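Local coordinates for Lmo1340 protein (Listeria monocytogenes, PDB 4NLM), which is of unknown function but is probably a surface lipoprotein built around a YqgU-like six-bladed beta propeller, at residues P98-I103 with L327-G332; G52-S55 with V59-Q62; P273-N278 with N282-F287; V335-G338 with V344-T347. One frame throughout, in Å; residues are numbered along the deposited sequence. Where two conformers were deposited one is given.

Interactions 2, 3 and 4 are buried, while interaction 1 is a surface contact between turns. Interaction 1, through strand 326-328, reaches the sheet of interaction 4, where strand 334-337 is its neighbour. Interactions 2 and 4 each close a beta hairpin with apolar side chains, with one backbone bond in interaction 2 and two in interaction 4, and meet where Trp53 packs on Leu336. Interaction 3 ties a loop to the edge of a strand with backbone bonds and two waters; its Asp276 bonds Ser328 of interaction 1, and its Leu285 packs on Val335 of interaction 4. Interaction 1 relies on two tyrosine rings and one water. Interactions 2 and 3 do not touch, their nearest atoms lying about 6 Å apart.

Interaction 1 of 4, residues P98-I103 with L327-G332; sequences PDYRNI and LSYETG
Tyr100 reaches Tyr329 and Glu330 across two turns that exchange no direct hydrogen bond, and its own backbone is in the left-handed region (phi 59°, psi 29°) as the chain passes from strand 90-96 to strand 102-108. The CB of Tyr100 is directed at 327-332, and its CG, anti to the carbonyl carbon, carries the phenol straight over to the other turn. There Tyr329 CE1 lies above one face of the Tyr100 ring, shifted toward the rim, and comes within 3.5 Å of Tyr100 CZ. With the ring planes inclined at 53° and centroids 4.9 Å apart, the pair is oblique, matching neither an offset stack nor a T-shaped one. Further out, Tyr100 OH passes 3.5 Å from Tyr329 CD1. Glu330 takes a smaller part: its CB sits 4.2 Å from Tyr100 OH and also rests over the centre of the Tyr329 ring. The polar link is indirect. A water at the edge of the Tyr100 ring, in its plane, lies 2.8 Å from Tyr100 OH and donates to Ser328 O, likewise over 2.8 Å. Within its own turn, Ser97 OG hydrogen-bonds to Arg101 N and Asn102 N, while Trp53 O packs against Tyr100 CD1. The contact joins turns of two different sheets, consistent with two blades of the propeller, by ring-to-ring van der Waals packing, with one bridging water serving both the phenol hydroxyl and the backbone carbonyl of Ser328; no charged pair spans it.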
loop_
_atom_site.group_PDB
_atom_site.type_symbol
_atom_site.label_atom_id
_atom_site.label_comp_id
_atom_site.label_asym_id
_atom_site.label_seq_id
_atom_site.Cartn_x
_atom_site.Cartn_y
_atom_site.Cartn_z
ATOM N N PRO A 98 0.069 -10.376 3.424
ATOM C CA PRO A 98 1.514 -10.265 3.289
ATOM C C PRO A 98 2.189 -11.550 2.783
ATOM O O PRO A 98 3.242 -11.457 2.171
ATOM C CB PRO A 98 1.943 -9.940 4.730
ATOM C CG PRO A 98 0.775 -9.196 5.304
ATOM C CD PRO A 98 -0.391 -9.924 4.741
ATOM N N ASP A 99 1.574 -12.704 3.021
ATOM C CA ASP A 99 2.132 -13.981 2.587
ATOM C C ASP A 99 1.496 -14.444 1.265
ATOM O O ASP A 99 1.766 -15.574 0.827
ATOM C CB ASP A 99 2.024 -15.057 3.699
ATOM C CG ASP A 99 0.585 -15.394 4.088
ATOM O OD1 ASP A 99 -0.350 -14.795 3.559
ATOM O OD2 ASP A 99 0.384 -16.261 4.964
ATOM N N TYR A 100 0.691 -13.581 0.628
ATOM C CA TYR A 100 0.077 -13.894 -0.659
ATOM C C TYR A 100 -0.827 -15.141 -0.637
ATOM O O TYR A 100 -1.000 -15.816 -1.625
ATOM C CB TYR A 100 1.148 -14.018 -1.766
ATOM C CG TYR A 100 2.051 -12.811 -1.942
ATOM C CD1 TYR A 100 1.675 -11.724 -2.713
ATOM C CD2 TYR A 100 3.286 -12.771 -1.322
ATOM C CE1 TYR A 100 2.511 -10.647 -2.881
ATOM C CE2 TYR A 100 4.133 -11.689 -1.489
ATOM C CZ TYR A 100 3.738 -10.636 -2.274
ATOM O OH TYR A 100 4.633 -9.596 -2.437
ATOM N N ARG A 101 -1.421 -15.447 0.486
ATOM C CA ARG A 101 -2.266 -16.631 0.613
ATOM C C ARG A 101 -3.742 -16.300 0.728
ATOM O O ARG A 101 -4.564 -17.129 0.395
ATOM C CB ARG A 101 -1.869 -17.440 1.843
ATOM C CG ARG A 101 -0.508 -18.112 1.717
ATOM C CD ARG A 101 -0.126 -18.947 2.942
ATOM N NE ARG A 101 1.312 -19.215 2.971
ATOM C CZ ARG A 101 1.980 -19.673 4.027
ATOM N NH1 ARG A 101 1.358 -19.920 5.176
ATOM N NH2 ARG A 101 3.290 -19.874 3.939
ATOM N N ASN A 102 -4.053 -15.096 1.203
ATOM C CA ASN A 102 -5.429 -14.686 1.415
ATOM C C ASN A 102 -5.698 -13.297 0.886
ATOM O O ASN A 102 -4.792 -12.523 0.662
ATOM C CB ASN A 102 -5.722 -14.628 2.927
ATOM C CG ASN A 102 -5.623 -15.975 3.611
ATOM O OD1 ASN A 102 -6.341 -16.910 3.253
ATOM N ND2 ASN A 102 -4.760 -16.084 4.575
ATOM N N ILE A 103 -6.980 -13.004 0.768
ATOM C CA ILE A 103 -7.479 -11.697 0.432
ATOM C C ILE A 103 -8.373 -11.220 1.584
ATOM O O ILE A 103 -9.077 -12.025 2.182
ATOM C CB ILE A 103 -8.342 -11.759 -0.839
ATOM C CG1 ILE A 103 -7.479 -12.075 -2.058
ATOM C CG2 ILE A 103 -9.079 -10.439 -1.061
ATOM C CD1 ILE A 103 -8.264 -12.449 -3.296
ATOM N N LEU A 327 4.126 -0.757 -7.287
ATOM C CA LEU A 327 4.154 -1.884 -6.324
ATOM C C LEU A 327 5.002 -2.998 -6.912
ATOM O O LEU A 327 4.694 -3.587 -7.953
ATOM C CB LEU A 327 2.733 -2.388 -6.086
ATOM C CG LEU A 327 2.667 -3.578 -5.123
ATOM C CD1 LEU A 327 3.121 -3.231 -3.723
ATOM C CD2 LEU A 327 1.240 -4.109 -5.109
ATOM N N SER A 328 6.028 -3.385 -6.161
ATOM C CA SER A 328 6.863 -4.500 -6.540
ATOM C C SER A 328 6.390 -5.791 -5.898
ATOM O O SER A 328 5.509 -5.815 -5.060
ATOM C CB SER A 328 8.324 -4.239 -6.167
ATOM O OG SER A 328 8.525 -4.288 -4.771
ATOM N N TYR A 329 7.011 -6.869 -6.359
ATOM C CA TYR A 329 6.797 -8.202 -5.811
ATOM C C TYR A 329 7.983 -8.572 -4.901
ATOM O O TYR A 329 8.972 -7.861 -4.851
ATOM C CB TYR A 329 6.563 -9.220 -6.943
ATOM C CG TYR A 329 6.297 -10.620 -6.423
ATOM C CD1 TYR A 329 5.136 -10.885 -5.690
ATOM C CD2 TYR A 329 7.211 -11.651 -6.616
ATOM C CE1 TYR A 329 4.902 -12.141 -5.174
ATOM C CE2 TYR A 329 6.994 -12.900 -6.090
ATOM C CZ TYR A 329 5.833 -13.146 -5.377
ATOM O OH TYR A 329 5.618 -14.405 -4.851
ATOM N N GLU A 330 7.848 -9.638 -4.111
ATOM C CA GLU A 330 8.874 -10.078 -3.202
ATOM C C GLU A 330 10.188 -10.315 -3.893
ATOM O O GLU A 330 11.237 -10.055 -3.301
ATOM C CB GLU A 330 8.394 -11.379 -2.525
ATOM C CG GLU A 330 9.283 -11.976 -1.487
ATOM C CD GLU A 330 9.198 -11.301 -0.161
ATOM O OE1 GLU A 330 8.403 -10.376 -0.037
ATOM O OE2 GLU A 330 9.909 -11.734 0.769
ATOM N N THR A 331 10.140 -10.845 -5.112
ATOM C CA THR A 331 11.326 -11.186 -5.884
ATOM C C THR A 331 11.239 -10.656 -7.306
ATOM O O THR A 331 10.154 -10.250 -7.748
ATOM C CB THR A 331 11.518 -12.713 -5.972
ATOM O OG1 THR A 331 10.455 -13.298 -6.748
ATOM C CG2 THR A 331 11.579 -13.334 -4.571
ATOM N N GLY A 332 12.360 -10.607 -8.005
ATOM C CA GLY A 332 12.397 -10.129 -9.392
ATOM C C GLY A 332 12.284 -8.630 -9.498
ATOM O O GLY A 332 12.101 -7.902 -8.515
HETATM O O HOH W 1 3.700 -7.242 -3.512
#

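Interaction 2 of 4, residues G52-S55 with V59-Q62; sequences GWLS and VLLQ
Trp53 and Val59 form an antiparallel, non-hydrogen-bonded pair whose CA atoms are only 4.3 Å apart, close to the turn of the hairpin made by strands 47-55 and 58-65, within a four-stranded sheet that is probably a propeller blade. Their side chains diverge, yet one branch still bridges them. In Trp53 the CG stands anti to the carbonyl carbon (chi1 -65°), and chi2 of 104° then turns the benzo part of the indole toward Val59. Val59 answers with CG1, also opposite its carbonyl carbon, and this methyl lies 3.7 Å from Trp53 CE3, meeting the ring obliquely. The same valine closes over the backbone, its CB being 3.4 Å from Gly52 O. That carbonyl accepts a straight hydrogen bond from Leu60 N, with an N to O distance of 2.9 Å and an angle of 167° at the hydrogen. Leu54 crosses to the second strand in an extended shape. Its CD1 touches Val59 O at 3.7 Å, and its CG packs at 3.9 Å on Leu60 CB, so the base of Leu60 makes the touch. The chain turns a corner at Leu54, and Leu54 and Ser55 both face Ser58 in a classic beta bulge, consistent with the pairing becoming irregular here. Around the hairpin, Trp53 NE1 hydrogen-bonds to Leu327 O of strand 326-328, and the indole packs on Leu336 of strand 334-337. Leu54 and Leu60 instead meet Ile96 of strand 90-96, while strand 68-75 continues the sheet beyond strand 58-65.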
loop_
_atom_site.group_PDB
_atom_site.type_symbol
_atom_site.label_atom_id
_atom_site.label_comp_id
_atom_site.label_asym_id
_atom_site.label_seq_id
_atom_site.Cartn_x
_atom_site.Cartn_y
_atom_site.Cartn_z
ATOM N N GLY A 52 -2.963 -6.050 -7.105
ATOM C CA GLY A 52 -1.562 -6.287 -6.750
ATOM C C GLY A 52 -1.079 -7.614 -7.254
ATOM O O GLY A 52 -1.756 -8.288 -7.993
ATOM N N TRP A 53 0.131 -7.993 -6.816
ATOM C CA TRP A 53 0.731 -9.248 -7.193
ATOM C C TRP A 53 0.188 -10.401 -6.348
ATOM O O TRP A 53 -0.040 -10.259 -5.150
ATOM C CB TRP A 53 2.244 -9.218 -6.949
ATOM C CG TRP A 53 2.956 -8.221 -7.820
ATOM C CD1 TRP A 53 3.438 -7.013 -7.437
ATOM C CD2 TRP A 53 3.327 -8.400 -9.166
ATOM N NE1 TRP A 53 4.080 -6.404 -8.479
ATOM C CE2 TRP A 53 3.990 -7.221 -9.571
ATOM C CE3 TRP A 53 3.146 -9.418 -10.093
ATOM C CZ2 TRP A 53 4.499 -7.058 -10.856
ATOM C CZ3 TRP A 53 3.601 -9.241 -11.360
ATOM C CH2 TRP A 53 4.285 -8.067 -11.735
ATOM N N LEU A 54 0.033 -11.546 -6.998
ATOM C CA LEU A 54 -0.227 -12.814 -6.290
ATOM C C LEU A 54 0.958 -13.760 -6.298
ATOM O O LEU A 54 1.047 -14.636 -5.428
ATOM C CB LEU A 54 -1.449 -13.516 -6.872
ATOM C CG LEU A 54 -2.775 -12.780 -6.701
ATOM C CD1 LEU A 54 -3.879 -13.551 -7.381
ATOM C CD2 LEU A 54 -3.088 -12.544 -5.247
ATOM N N SER A 55 1.859 -13.584 -7.267
ATOM C CA SER A 55 3.056 -14.411 -7.403
ATOM C C SER A 55 3.980 -13.659 -8.340
ATOM O O SER A 55 3.614 -12.623 -8.858
ATOM C CB SER A 55 2.711 -15.762 -8.010
ATOM O OG SER A 55 2.457 -15.714 -9.398
ATOM N N VAL A 59 -1.219 -11.678 -11.102
ATOM C CA VAL A 59 -1.800 -10.568 -10.393
ATOM C C VAL A 59 -3.255 -10.879 -10.050
ATOM O O VAL A 59 -3.855 -11.778 -10.624
ATOM C CB VAL A 59 -1.733 -9.260 -11.204
ATOM C CG1 VAL A 59 -0.277 -8.934 -11.478
ATOM C CG2 VAL A 59 -2.588 -9.323 -12.476
ATOM N N LEU A 60 -3.769 -10.116 -9.088
ATOM C CA LEU A 60 -5.183 -10.141 -8.733
ATOM C C LEU A 60 -5.950 -9.089 -9.560
ATOM O O LEU A 60 -5.682 -7.932 -9.418
ATOM C CB LEU A 60 -5.352 -9.890 -7.229
ATOM C CG LEU A 60 -6.783 -9.875 -6.707
ATOM C CD1 LEU A 60 -7.472 -11.176 -6.986
ATOM C CD2 LEU A 60 -6.816 -9.527 -5.235
ATOM N N LEU A 61 -6.826 -9.603 -10.398
ATOM C CA LEU A 61 -7.636 -8.800 -11.323
ATOM C C LEU A 61 -9.053 -8.676 -10.828
ATOM O O LEU A 61 -9.705 -9.662 -10.534
ATOM C CB LEU A 61 -7.629 -9.498 -12.684
ATOM C CG LEU A 61 -8.493 -8.887 -13.756
ATOM C CD1 LEU A 61 -8.104 -7.453 -14.117
ATOM C CD2 LEU A 61 -8.531 -9.757 -15.006
ATOM N N GLN A 62 -9.538 -7.438 -10.790
ATOM C CA GLN A 62 -10.911 -7.106 -10.383
ATOM C C GLN A 62 -11.659 -6.488 -11.562
ATOM O O GLN A 62 -11.231 -5.488 -12.136
ATOM C CB GLN A 62 -10.868 -6.137 -9.221
ATOM C CG GLN A 62 -12.247 -5.796 -8.646
ATOM C CD GLN A 62 -12.164 -4.737 -7.592
ATOM O OE1 GLN A 62 -11.149 -4.615 -6.904
ATOM N NE2 GLN A 62 -13.252 -4.001 -7.407
#

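Interaction 3 of 4, residues P273-N278 with N282-F287; sequences PYFDTN and NTFLTF
Phe275 and Thr286 make a single backbone bridge, their CA atoms 4.1 Å apart, which fastens the loop after strand 269-271 along strand 284-289 of the propeller. Two hydrogen bonds frame it: Phe287 N to Tyr274 O at 3.1 Å, almost linear at 170°, and Asp276 N to Leu285 O at 2.9 Å. The bridge sets Phe275 CB 3.6 Å from Phe284 CZ. With CG between backbone N and carbonyl carbon (chi1 63°), the Phe275 ring then lies alongside Phe284, its CD1 3.7 Å from Phe284 CE1; the two rings meet obliquely, planes 35° apart. At the far end Pro273 CB packs on Phe287 CB at 4.0 Å. Asp276 turns the chain just past the bridge, its OD1 accepting from Asn278 N in an Asx turn, from above the carboxylate plane. One water donates to Pro273 O and Thr286 OG1; another joins Asp276 O to Leu285 N, which lies 2.9 Å from it. Strand 302-308 pairs with the other edge of strand 284-289, Phe284 with Ile307 and Thr286 with Val305. Phe275 rests on Leu234 and Ile236 of strand 232-238, and Asp276 OD2 hydrogen-bonds to Ser328 OG of strand 326-328.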
loop_
_atom_site.group_PDB
_atom_site.type_symbol
_atom_site.label_atom_id
_atom_site.label_comp_id
_atom_site.label_asym_id
_atom_site.label_seq_id
_atom_site.Cartn_x
_atom_site.Cartn_y
_atom_site.Cartn_z
ATOM N N PRO A 273 5.901 12.291 -3.471
ATOM C CA PRO A 273 5.659 11.419 -4.598
ATOM C C PRO A 273 5.425 9.973 -4.167
ATOM O O PRO A 273 5.763 9.568 -3.030
ATOM C CB PRO A 273 6.945 11.537 -5.425
ATOM C CG PRO A 273 7.519 12.847 -5.029
ATOM C CD PRO A 273 7.204 12.959 -3.570
ATOM N N TYR A 274 4.872 9.157 -5.046
ATOM C CA TYR A 274 4.666 7.769 -4.735
ATOM C C TYR A 274 5.979 6.989 -4.589
ATOM O O TYR A 274 6.948 7.209 -5.317
ATOM C CB TYR A 274 3.819 7.070 -5.796
ATOM C CG TYR A 274 2.382 7.534 -5.795
ATOM C CD1 TYR A 274 1.533 7.161 -4.760
ATOM C CD2 TYR A 274 1.871 8.348 -6.800
ATOM C CE1 TYR A 274 0.219 7.593 -4.728
ATOM C CE2 TYR A 274 0.563 8.786 -6.778
ATOM C CZ TYR A 274 -0.259 8.404 -5.746
ATOM O OH TYR A 274 -1.562 8.862 -5.730
ATOM N N PHE A 275 5.980 6.027 -3.655
ATOM C CA PHE A 275 7.039 5.058 -3.499
ATOM C C PHE A 275 6.406 3.682 -3.430
ATOM O O PHE A 275 5.232 3.523 -3.115
ATOM C CB PHE A 275 7.963 5.360 -2.301
ATOM C CG PHE A 275 7.277 5.321 -0.966
ATOM C CD1 PHE A 275 7.081 4.112 -0.267
ATOM C CD2 PHE A 275 6.862 6.497 -0.379
ATOM C CE1 PHE A 275 6.432 4.122 0.954
ATOM C CE2 PHE A 275 6.211 6.491 0.845
ATOM C CZ PHE A 275 6.022 5.304 1.517
ATOM N N ASP A 276 7.210 2.667 -3.704
ATOM C CA ASP A 276 6.768 1.266 -3.621
ATOM C C ASP A 276 6.739 0.838 -2.176
ATOM O O ASP A 276 7.754 0.857 -1.476
ATOM C CB ASP A 276 7.760 0.422 -4.416
ATOM C CG ASP A 276 7.628 -1.068 -4.209
ATOM O OD1 ASP A 276 6.521 -1.563 -3.950
ATOM O OD2 ASP A 276 8.684 -1.739 -4.309
ATOM N N THR A 277 5.559 0.480 -1.685
ATOM C CA THR A 277 5.421 0.049 -0.305
ATOM C C THR A 277 6.116 -1.267 -0.008
ATOM O O THR A 277 6.392 -1.562 1.141
ATOM C CB THR A 277 3.929 -0.043 0.046
ATOM O OG1 THR A 277 3.295 -0.942 -0.858
ATOM C CG2 THR A 277 3.259 1.331 0.006
ATOM N N ASN A 278 6.437 -2.020 -1.043
ATOM C CA ASN A 278 7.096 -3.279 -0.890
ATOM C C ASN A 278 8.621 -3.115 -0.953
ATOM O O ASN A 278 9.275 -3.632 -1.854
ATOM C CB ASN A 278 6.589 -4.204 -1.983
ATOM C CG ASN A 278 6.883 -5.654 -1.693
ATOM O OD1 ASN A 278 6.405 -6.238 -0.688
ATOM N ND2 ASN A 278 7.652 -6.266 -2.579
ATOM N N ASN A 282 17.563 -3.587 0.442
ATOM C CA ASN A 282 18.265 -3.363 -0.827
ATOM C C ASN A 282 17.515 -2.699 -1.973
ATOM O O ASN A 282 18.138 -2.419 -3.001
ATOM C CB ASN A 282 18.800 -4.693 -1.356
ATOM C CG ASN A 282 19.852 -5.308 -0.473
ATOM O OD1 ASN A 282 19.722 -6.417 0.042
ATOM N ND2 ASN A 282 20.888 -4.568 -0.272
ATOM N N THR A 283 16.221 -2.480 -1.810
ATOM C CA THR A 283 15.431 -1.924 -2.905
ATOM C C THR A 283 14.354 -1.027 -2.347
ATOM O O THR A 283 13.455 -1.468 -1.635
ATOM C CB THR A 283 14.774 -3.028 -3.789
ATOM O OG1 THR A 283 15.771 -3.928 -4.317
ATOM C CG2 THR A 283 14.007 -2.437 -4.940
ATOM N N PHE A 284 14.477 0.246 -2.688
ATOM C CA PHE A 284 13.463 1.247 -2.385
ATOM C C PHE A 284 13.239 2.035 -3.676
ATOM O O PHE A 284 14.126 2.713 -4.170
ATOM C CB PHE A 284 13.881 2.167 -1.268
ATOM C CG PHE A 284 12.879 3.243 -0.980
ATOM C CD1 PHE A 284 11.704 2.971 -0.308
ATOM C CD2 PHE A 284 13.099 4.536 -1.387
ATOM C CE1 PHE A 284 10.766 3.956 -0.050
ATOM C CE2 PHE A 284 12.161 5.534 -1.121
ATOM C CZ PHE A 284 11.002 5.241 -0.467
ATOM N N LEU A 285 12.056 1.878 -4.235
ATOM C CA LEU A 285 11.683 2.561 -5.500
ATOM C C LEU A 285 10.812 3.746 -5.220
ATOM O O LEU A 285 9.826 3.640 -4.497
ATOM C CB LEU A 285 10.874 1.605 -6.361
ATOM C CG LEU A 285 11.556 0.328 -6.813
ATOM C CD1 LEU A 285 10.570 -0.677 -7.382
ATOM C CD2 LEU A 285 12.607 0.656 -7.831
ATOM N N THR A 286 11.175 4.894 -5.791
ATOM C CA THR A 286 10.374 6.102 -5.605
ATOM C C THR A 286 10.480 7.003 -6.812
ATOM O O THR A 286 11.505 7.032 -7.502
ATOM C CB THR A 286 10.832 6.900 -4.361
ATOM O OG1 THR A 286 9.975 8.012 -4.119
ATOM C CG2 THR A 286 12.287 7.307 -4.427
ATOM N N PHE A 287 9.428 7.773 -7.038
ATOM C CA PHE A 287 9.519 8.906 -7.944
ATOM C C PHE A 287 10.218 10.048 -7.222
ATOM O O PHE A 287 10.119 10.218 -5.989
ATOM C CB PHE A 287 8.127 9.314 -8.491
ATOM C CG PHE A 287 7.607 8.295 -9.406
ATOM C CD1 PHE A 287 8.050 8.271 -10.728
ATOM C CD2 PHE A 287 6.699 7.341 -8.997
ATOM C CE1 PHE A 287 7.632 7.285 -11.574
ATOM C CE2 PHE A 287 6.284 6.370 -9.844
ATOM C CZ PHE A 287 6.732 6.352 -11.155
HETATM O O HOH W 2 8.361 9.142 -2.233
HETATM O O HOH W 3 10.291 0.214 -2.729
#

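Interaction 4 of 4, residues V335-G338 with V344-T347; sequences VLYG and VIDT
Leu336 and Val344 touch through branches aimed by matching first torsions: Leu336 CG is anti to the carbonyl carbon (chi1 -69°), as is Val344 CG2, and Leu336 CD2 comes to 3.9 Å from that methyl. Ile345 carries its CG1 in the same sense and then runs out extended, so that CD1 reaches Tyr337 CB at 3.8 Å. Ile345 CD1 thus touches the root of the tyrosine, CB and the near ring atoms, while the phenol end leads away to Asp322, whose carbonyl O bonds Tyr337 OH. The backbones pair between these groups. Val335 and Ile345 are an antiparallel hydrogen-bonded pair, with Ile345 N to Val335 O at 2.8 Å (168° at the hydrogen) and Val335 N to Ile345 O at 2.9 Å but more bent (140°). Val335 O also takes a CH contact from Val344 CA at 3.3 Å. On the Val335 side of the sheet, Val335 CG2 lies 3.6 Å from Thr347 OG1 and packs against Leu285 of strand 284-289; on the Leu336 side, Leu336 faces Trp53 of strand 47-55. The hairpin belongs to a sheet that is probably one blade of the propeller. Its two backbone bonds satisfy the polar atoms of the Val335-Ile345 pair inside a buried region, leaving both surfaces to present largely apolar groups to the adjoining sheets.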
loop_
_atom_site.group_PDB
_atom_site.type_symbol
_atom_site.label_atom_id
_atom_site.label_comp_id
_atom_site.label_asym_id
_atom_site.label_seq_id
_atom_site.Cartn_x
_atom_site.Cartn_y
_atom_site.Cartn_z
ATOM N N VAL A 335 7.450 -4.355 -11.649
ATOM C CA VAL A 335 6.761 -3.411 -10.769
ATOM C C VAL A 335 5.474 -2.976 -11.455
ATOM O O VAL A 335 5.484 -2.532 -12.614
ATOM C CB VAL A 335 7.666 -2.197 -10.517
ATOM C CG1 VAL A 335 6.946 -1.088 -9.768
ATOM C CG2 VAL A 335 8.940 -2.609 -9.801
ATOM N N LEU A 336 4.353 -3.146 -10.768
ATOM C CA LEU A 336 3.069 -2.629 -11.279
ATOM C C LEU A 336 3.109 -1.129 -11.180
ATOM O O LEU A 336 3.604 -0.560 -10.226
ATOM C CB LEU A 336 1.912 -3.199 -10.479
ATOM C CG LEU A 336 1.655 -4.703 -10.682
ATOM C CD1 LEU A 336 0.767 -5.242 -9.572
ATOM C CD2 LEU A 336 1.038 -4.954 -12.051
ATOM N N TYR A 337 2.486 -0.482 -12.171
ATOM C CA TYR A 337 2.489 0.964 -12.275
ATOM C C TYR A 337 1.124 1.483 -12.705
ATOM O O TYR A 337 0.523 0.929 -13.617
ATOM C CB TYR A 337 3.532 1.409 -13.324
ATOM C CG TYR A 337 3.536 2.887 -13.670
ATOM C CD1 TYR A 337 3.905 3.825 -12.752
ATOM C CD2 TYR A 337 3.143 3.337 -14.932
ATOM C CE1 TYR A 337 3.921 5.164 -13.040
ATOM C CE2 TYR A 337 3.139 4.684 -15.259
ATOM C CZ TYR A 337 3.520 5.604 -14.314
ATOM O OH TYR A 337 3.479 6.951 -14.662
ATOM N N GLY A 338 0.701 2.563 -12.058
ATOM C CA GLY A 338 -0.526 3.288 -12.455
ATOM C C GLY A 338 -1.563 3.269 -11.378
ATOM O O GLY A 338 -1.555 2.388 -10.494
ATOM N N VAL A 344 3.214 -2.642 -16.347
ATOM C CA VAL A 344 4.326 -3.252 -15.652
ATOM C C VAL A 344 5.625 -2.640 -16.139
ATOM O O VAL A 344 5.838 -2.520 -17.342
ATOM C CB VAL A 344 4.389 -4.779 -15.876
ATOM C CG1 VAL A 344 5.649 -5.394 -15.267
ATOM C CG2 VAL A 344 3.162 -5.435 -15.294
ATOM N N ILE A 345 6.456 -2.206 -15.205
ATOM C CA ILE A 345 7.793 -1.735 -15.517
ATOM C C ILE A 345 8.810 -2.795 -15.123
ATOM O O ILE A 345 8.769 -3.360 -14.020
ATOM C CB ILE A 345 8.124 -0.474 -14.703
ATOM C CG1 ILE A 345 7.086 0.625 -14.954
ATOM C CG2 ILE A 345 9.563 -0.033 -14.983
ATOM C CD1 ILE A 345 7.254 1.823 -14.054
ATOM N N ASP A 346 9.743 -3.109 -16.022
ATOM C CA ASP A 346 10.852 -3.997 -15.697
ATOM C C ASP A 346 11.995 -3.077 -15.258
ATOM O O ASP A 346 12.571 -2.361 -16.067
ATOM C CB ASP A 346 11.203 -4.854 -16.915
ATOM C CG ASP A 346 12.298 -5.840 -16.660
ATOM O OD1 ASP A 346 13.168 -5.559 -15.820
ATOM O OD2 ASP A 346 12.273 -6.892 -17.335
ATOM N N THR A 347 12.344 -3.157 -13.978
ATOM C CA THR A 347 13.313 -2.248 -13.391
ATOM C C THR A 347 14.763 -2.546 -13.742
ATOM O O THR A 347 15.646 -1.729 -13.472
ATOM C CB THR A 347 13.126 -2.137 -11.868
ATOM O OG1 THR A 347 11.831 -1.582 -11.593
ATOM C CG2 THR A 347 14.184 -1.240 -11.278
#